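Local coordinates for lipoxygenase (Cyanothece sp., PDB 5EK8), which probably oxygenates polyunsaturated fatty acids as a 9R-lipoxygenase, inserting both atoms of molecular oxygen with the help of a non-heme iron, at residues R27-K33 with V188-F192. Numbering follows the deposited sequence.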
loop_
_atom_site.group_PDB
_atom_site.type_symbol
_atom_site.label_atom_id
_atom_site.label_comp_id
_atom_site.label_asym_id
_atom_site.label_seq_id
_atom_site.Cartn_x
_atom_site.Cartn_y
_atom_site.Cartn_z
ATOM N N ARG A 27 -10.859 23.350 -5.998
ATOM C CA ARG A 27 -11.090 23.106 -4.580
ATOM C C ARG A 27 -12.578 23.073 -4.246
ATOM O O ARG A 27 -13.017 22.237 -3.454
ATOM C CB ARG A 27 -10.367 24.152 -3.729
ATOM C CG ARG A 27 -8.886 23.829 -3.530
ATOM C CD ARG A 27 -8.258 24.614 -2.393
ATOM N NE ARG A 27 -7.545 25.789 -2.880
ATOM C CZ ARG A 27 -6.361 25.746 -3.484
ATOM N NH1 ARG A 27 -5.759 24.578 -3.681
ATOM N NH2 ARG A 27 -5.782 26.871 -3.892
ATOM N N LYS A 28 -13.355 23.961 -4.861
ATOM C CA LYS A 28 -14.802 23.935 -4.679
ATOM C C LYS A 28 -15.382 22.595 -5.142
ATOM O O LYS A 28 -16.153 21.959 -4.413
ATOM C CB LYS A 28 -15.470 25.094 -5.426
ATOM C CG LYS A 28 -16.989 25.123 -5.297
ATOM C CD LYS A 28 -17.550 26.493 -5.649
ATOM C CE LYS A 28 -19.068 26.536 -5.528
ATOM N NZ LYS A 28 -19.746 25.686 -6.549
ATOM N N LEU A 29 -14.997 22.159 -6.341
ATOM C CA LEU A 29 -15.510 20.889 -6.857
ATOM C C LEU A 29 -15.140 19.709 -5.969
ATOM O O LEU A 29 -15.970 18.839 -5.713
ATOM C CB LEU A 29 -15.007 20.643 -8.277
ATOM C CG LEU A 29 -15.715 21.471 -9.350
ATOM C CD1 LEU A 29 -15.375 20.941 -10.730
ATOM C CD2 LEU A 29 -17.226 21.489 -9.125
ATOM N N ILE A 30 -13.895 19.683 -5.505
ATOM C CA ILE A 30 -13.428 18.622 -4.621
ATOM C C ILE A 30 -14.231 18.593 -3.328
ATOM O O ILE A 30 -14.794 17.562 -2.954
ATOM C CB ILE A 30 -11.936 18.786 -4.277
ATOM C CG1 ILE A 30 -11.071 18.544 -5.512
ATOM C CG2 ILE A 30 -11.539 17.832 -3.168
ATOM C CD1 ILE A 30 -9.588 18.699 -5.252
ATOM N N GLU A 31 -14.287 19.739 -2.656
ATOM C CA GLU A 31 -14.980 19.849 -1.380
ATOM C C GLU A 31 -16.450 19.458 -1.494
ATOM O O GLU A 31 -17.000 18.794 -0.608
ATOM C CB GLU A 31 -14.850 21.272 -0.829
ATOM C CG GLU A 31 -13.451 21.617 -0.338
ATOM C CD GLU A 31 -13.323 23.062 0.127
ATOM O OE1 GLU A 31 -13.834 23.969 -0.567
ATOM O OE2 GLU A 31 -12.707 23.292 1.190
ATOM N N GLU A 32 -17.089 19.857 -2.587
ATOM C CA GLU A 32 -18.499 19.541 -2.746
ATOM C C GLU A 32 -18.680 18.062 -3.060
ATOM O O GLU A 32 -19.590 17.431 -2.530
ATOM C CB GLU A 32 -19.134 20.431 -3.811
ATOM C CG GLU A 32 -19.558 21.777 -3.232
ATOM C CD GLU A 32 -19.924 22.807 -4.278
ATOM O OE1 GLU A 32 -20.085 22.432 -5.459
ATOM O OE2 GLU A 32 -20.049 23.995 -3.909
ATOM N N LYS A 33 -17.787 17.509 -3.879
ATOM C CA LYS A 33 -17.754 16.068 -4.129
ATOM C C LYS A 33 -17.703 15.304 -2.817
ATOM O O LYS A 33 -18.386 14.295 -2.644
ATOM C CB LYS A 33 -16.549 15.698 -4.996
ATOM C CG LYS A 33 -16.495 14.240 -5.433
ATOM C CD LYS A 33 -15.254 14.004 -6.286
ATOM C CE LYS A 33 -15.346 12.716 -7.096
ATOM N NZ LYS A 33 -14.305 12.648 -8.166
ATOM N N VAL A 188 -10.251 15.235 1.800
ATOM C CA VAL A 188 -10.037 16.412 0.963
ATOM C C VAL A 188 -8.639 16.991 1.185
ATOM O O VAL A 188 -8.051 17.585 0.280
ATOM C CB VAL A 188 -11.089 17.504 1.232
ATOM C CG1 VAL A 188 -12.380 17.192 0.494
ATOM C CG2 VAL A 188 -11.332 17.643 2.719
ATOM N N GLY A 189 -8.114 16.804 2.391
ATOM C CA GLY A 189 -6.772 17.246 2.721
ATOM C C GLY A 189 -5.718 16.514 1.912
ATOM O O GLY A 189 -4.852 17.138 1.303
ATOM N N ARG A 190 -5.798 15.187 1.919
ATOM C CA ARG A 190 -4.914 14.326 1.137
ATOM C C ARG A 190 -4.919 14.729 -0.342
ATOM O O ARG A 190 -3.859 14.854 -0.975
ATOM C CB ARG A 190 -5.340 12.861 1.323
ATOM C CG ARG A 190 -4.835 11.874 0.287
ATOM C CD ARG A 190 -3.317 11.805 0.250
ATOM N NE ARG A 190 -2.838 10.890 -0.784
ATOM C CZ ARG A 190 -2.979 11.094 -2.092
ATOM N NH1 ARG A 190 -2.510 10.206 -2.959
ATOM N NH2 ARG A 190 -3.590 12.183 -2.542
ATOM N N LYS A 191 -6.116 14.960 -0.875
ATOM C CA LYS A 191 -6.282 15.447 -2.242
ATOM C C LYS A 191 -5.575 16.787 -2.470
ATOM O O LYS A 191 -4.809 16.944 -3.423
ATOM C CB LYS A 191 -7.769 15.591 -2.577
ATOM C CG LYS A 191 -8.537 14.284 -2.655
ATOM C CD LYS A 191 -9.815 14.459 -3.464
ATOM C CE LYS A 191 -10.571 13.140 -3.632
ATOM N NZ LYS A 191 -11.755 13.285 -4.548
ATOM N N PHE A 192 -5.836 17.744 -1.583
ATOM C CA PHE A 192 -5.269 19.084 -1.695
ATOM C C PHE A 192 -3.743 19.069 -1.660
ATOM O O PHE A 192 -3.088 19.718 -2.477
ATOM C CB PHE A 192 -5.804 19.980 -0.580
ATOM C CG PHE A 192 -7.233 20.394 -0.768
ATOM C CD1 PHE A 192 -7.854 20.248 -1.997
ATOM C CD2 PHE A 192 -7.955 20.931 0.281
ATOM C CE1 PHE A 192 -9.173 20.630 -2.174
ATOM C CE2 PHE A 192 -9.274 21.318 0.111
ATOM C CZ PHE A 192 -9.883 21.168 -1.119
#
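Residues 27-33 and 188-192 are helical segments that run nearly antiparallel, with 154° between their N-to-C directions and the axes of these short segments approaching to 10.4 Å at their closest, a register that sets Arg27 opposite Phe192 and Glu31 opposite Val188. No hydrogen bond spans the gap, so side-chain packing carries the contact, centred on the Phe192 ring. With its CG anti to the carbonyl carbon (chi1 -73°), Phe192 turns the CE1-CZ edge of its ring to helix 24-36. Arg27 lays its aliphatic stem over one ring face: CD stands 4.1 Å from the ring centroid, 14° off the normal, a CH-pi contact. Its guanidinium lies too far for more than a weak cation-pi attraction and is instead salt-bridged through NH1 to Asp22. At the ring edge, Ile30 CD1 meets Phe192 CE1 at 3.7 Å, and Glu31 CG approaches Phe192 CZ at 3.7 Å. An alanine in place of Phe192 would probably leave the Arg27 methylenes and Ile30 CD1 without their apolar partner and open a gap between the helices. The pairing joins an N-terminal helix, preceding the beta-strands of the PLAT domain, to the start of helix 188-214, which follows them in sequence. Towards the other end of the contact, Ile30 CG2 touches both Val188 CG1 (3.8 Å) and Lys191 CD (3.8 Å). The extended Lys33 and Lys191 chains cross at about a right angle, bringing Lys33 NZ within 4.5 Å of Lys191 NZ; a salt bridge from Lys191 to Asp185 probably offsets this like-charge proximity.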